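Local coordinates for N-acetylneuraminic acid outer membrane channel protein NanC (Escherichia coli, PDB 2WJR) that forms a monomeric, weakly anion-selective outer-membrane channel that lets N-acetylneuraminic acid, the commonest sialic acid of host cell surfaces, into the bacterium, at residues A[74-79]-A[83-88]. The protein carries 1 engineered substitution. Residues are numbered along the deposited sequence; the frame is centred on the assembly and turned at random.
Sequences MLTHFS and TRYGPY
Arg84 lays its guanidinium flat over the imidazole of His77, the two centres 4.1 Å apart and the planes inclined by 25°. The pair illustrates how an antiparallel beta hairpin in a porin barrel, here strands 68-79 and 82-94 near the extracellular end, sorts its side chains by face: Arg84 and His77 lie with Leu75 on the face toward the pore, while Met74, Thr76, Phe78, Thr83, Tyr85 and Pro87 turn outward, Pro87 beside a bound n-octane. The arginine chain leaves the backbone extended and then bends at chi3 (84°), which brings CZ over His77 CB and CG, while Leu75 CD2 meets the guanidinium at its edge, 3.7 Å from NH1. A water in the same plane accepts from Arg84 NE and donates to Leu75 O, tying the side chain to the partner strand. NH2 forms a salt bridge to the sulfonate-bearing buffer molecule EPE, and Arg106 of the next strand lies close to NH1, an arrangement consistent with the channel's weak anion selectivity. A leucine in place of Arg84 would probably leave the His77 ring without its flat cationic lid and the bridging water without its NE donor.

Beneath this pair, His77 and Arg84 form a hydrogen-bonded pair, N to O 2.8 Å in both directions. At the next hydrogen-bonded pair, past the non-hydrogen-bonded Thr76 and Tyr85, Leu75 N bonds Gly86 O, and the return bond from Gly86 N is weak, bent to 128° at the hydrogen. On the outward face Met74 SD sits obliquely to the Tyr85 ring in a Met-aromatic contact, Thr76 CG2 meets Thr83 CG2, and Thr83 OG1 lies at the edge of the Phe78 ring, 3.4 Å from CD1.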
loop_
_atom_site.group_PDB
_atom_site.type_symbol
_atom_site.label_atom_id
_atom_site.label_comp_id
_atom_site.label_asym_id
_atom_site.label_seq_id
_atom_site.Cartn_x
_atom_site.Cartn_y
_atom_site.Cartn_z
ATOM N N MET A 74 -8.393 0.679 10.032
ATOM C CA MET A 74 -7.684 -0.583 10.099
ATOM C C MET A 74 -7.623 -1.268 8.757
ATOM O O MET A 74 -8.600 -1.288 7.998
ATOM C CB MET A 74 -8.327 -1.527 11.104
ATOM C CG MET A 74 -7.469 -2.807 11.287
ATOM S SD MET A 74 -7.929 -3.680 12.747
ATOM C CE MET A 74 -9.566 -4.236 12.281
ATOM N N LEU A 75 -6.452 -1.828 8.471
ATOM C CA LEU A 75 -6.254 -2.696 7.331
ATOM C C LEU A 75 -6.136 -4.112 7.857
ATOM O O LEU A 75 -5.250 -4.418 8.679
ATOM C CB LEU A 75 -4.981 -2.313 6.567
ATOM C CG LEU A 75 -4.590 -3.247 5.424
ATOM C CD1 LEU A 75 -5.605 -3.144 4.309
ATOM C CD2 LEU A 75 -3.212 -2.927 4.918
ATOM N N THR A 76 -7.017 -4.974 7.376
ATOM C CA THR A 76 -6.974 -6.383 7.744
ATOM C C THR A 76 -6.506 -7.152 6.530
ATOM O O THR A 76 -7.052 -7.008 5.443
ATOM C CB THR A 76 -8.331 -6.895 8.195
ATOM O OG1 THR A 76 -8.821 -6.095 9.280
ATOM C CG2 THR A 76 -8.222 -8.356 8.623
ATOM N N HIS A 77 -5.496 -7.994 6.725
ATOM C CA HIS A 77 -4.819 -8.666 5.636
ATOM C C HIS A 77 -4.976 -10.194 5.846
ATOM O O HIS A 77 -4.636 -10.707 6.905
ATOM C CB HIS A 77 -3.350 -8.215 5.634
ATOM C CG HIS A 77 -2.470 -8.911 4.647
ATOM N ND1 HIS A 77 -2.044 -10.211 4.813
ATOM C CD2 HIS A 77 -1.860 -8.460 3.522
ATOM C CE1 HIS A 77 -1.269 -10.551 3.795
ATOM N NE2 HIS A 77 -1.135 -9.506 3.002
ATOM N N PHE A 78 -5.533 -10.877 4.848
ATOM C CA PHE A 78 -5.780 -12.329 4.904
ATOM C C PHE A 78 -4.846 -13.000 3.936
ATOM O O PHE A 78 -4.785 -12.606 2.784
ATOM C CB PHE A 78 -7.241 -12.685 4.518
ATOM C CG PHE A 78 -8.270 -12.005 5.373
ATOM C CD1 PHE A 78 -8.534 -12.452 6.657
ATOM C CD2 PHE A 78 -8.953 -10.886 4.900
ATOM C CE1 PHE A 78 -9.475 -11.801 7.462
ATOM C CE2 PHE A 78 -9.886 -10.239 5.691
ATOM C CZ PHE A 78 -10.146 -10.700 6.975
ATOM N N SER A 79 -4.107 -14.002 4.416
ATOM C CA SER A 79 -3.250 -14.825 3.559
ATOM C C SER A 79 -3.342 -16.288 4.013
ATOM O O SER A 79 -4.041 -16.595 4.964
ATOM C CB SER A 79 -1.796 -14.358 3.625
ATOM O OG SER A 79 -1.240 -14.574 4.921
ATOM N N THR A 83 -4.309 -14.222 9.500
ATOM C CA THR A 83 -4.846 -12.855 9.494
ATOM C C THR A 83 -3.887 -11.893 10.183
ATOM O O THR A 83 -3.284 -12.209 11.205
ATOM C CB THR A 83 -6.231 -12.785 10.171
ATOM O OG1 THR A 83 -7.134 -13.691 9.517
ATOM C CG2 THR A 83 -6.794 -11.352 10.118
ATOM N N ARG A 84 -3.736 -10.717 9.587
ATOM C CA ARG A 84 -2.880 -9.673 10.121
ATOM C C ARG A 84 -3.724 -8.406 10.263
ATOM O O ARG A 84 -4.360 -7.999 9.311
ATOM C CB ARG A 84 -1.729 -9.426 9.169
ATOM C CG ARG A 84 -0.735 -8.380 9.614
ATOM C CD ARG A 84 0.131 -8.002 8.423
ATOM N NE ARG A 84 -0.538 -6.987 7.595
ATOM C CZ ARG A 84 -0.189 -6.648 6.352
ATOM N NH1 ARG A 84 -0.854 -5.682 5.723
ATOM N NH2 ARG A 84 0.806 -7.257 5.721
ATOM N N TYR A 85 -3.695 -7.804 11.444
ATOM C CA TYR A 85 -4.542 -6.645 11.757
ATOM C C TYR A 85 -3.678 -5.393 11.832
ATOM O O TYR A 85 -2.666 -5.385 12.555
ATOM C CB TYR A 85 -5.230 -6.865 13.089
ATOM C CG TYR A 85 -6.202 -8.021 13.106
ATOM C CD1 TYR A 85 -7.448 -7.925 12.458
ATOM C CD2 TYR A 85 -5.888 -9.214 13.754
ATOM C CE1 TYR A 85 -8.344 -8.963 12.478
ATOM C CE2 TYR A 85 -6.794 -10.281 13.769
ATOM C CZ TYR A 85 -8.019 -10.138 13.135
ATOM O OH TYR A 85 -8.917 -11.181 13.139
ATOM N N GLY A 86 -4.085 -4.346 11.101
ATOM C CA GLY A 86 -3.301 -3.121 10.992
ATOM C C GLY A 86 -4.050 -1.857 11.356
ATOM O O GLY A 86 -4.442 -1.108 10.457
ATOM N N PRO A 87 -4.298 -1.643 12.658
ATOM C CA PRO A 87 -4.926 -0.404 13.072
ATOM C C PRO A 87 -4.007 0.762 12.714
ATOM O O PRO A 87 -2.769 0.615 12.717
ATOM C CB PRO A 87 -5.095 -0.578 14.570
ATOM C CG PRO A 87 -4.054 -1.584 14.968
ATOM C CD PRO A 87 -4.007 -2.510 13.813
ATOM N N TYR A 88 -4.599 1.896 12.332
ATOM C CA TYR A 88 -3.815 3.036 11.921
ATOM C C TYR A 88 -4.493 4.372 12.177
ATOM O O TYR A 88 -5.698 4.421 12.477
ATOM C CB TYR A 88 -3.447 2.937 10.435
ATOM C CG TYR A 88 -4.570 2.993 9.395
ATOM C CD1 TYR A 88 -4.881 1.878 8.625
ATOM C CD2 TYR A 88 -5.266 4.180 9.136
ATOM C CE1 TYR A 88 -5.856 1.937 7.631
ATOM C CE2 TYR A 88 -6.196 4.249 8.139
ATOM C CZ TYR A 88 -6.511 3.134 7.410
ATOM O OH TYR A 88 -7.464 3.219 6.433
HETATM O O HOH W 1 -2.377 -5.036 8.228
#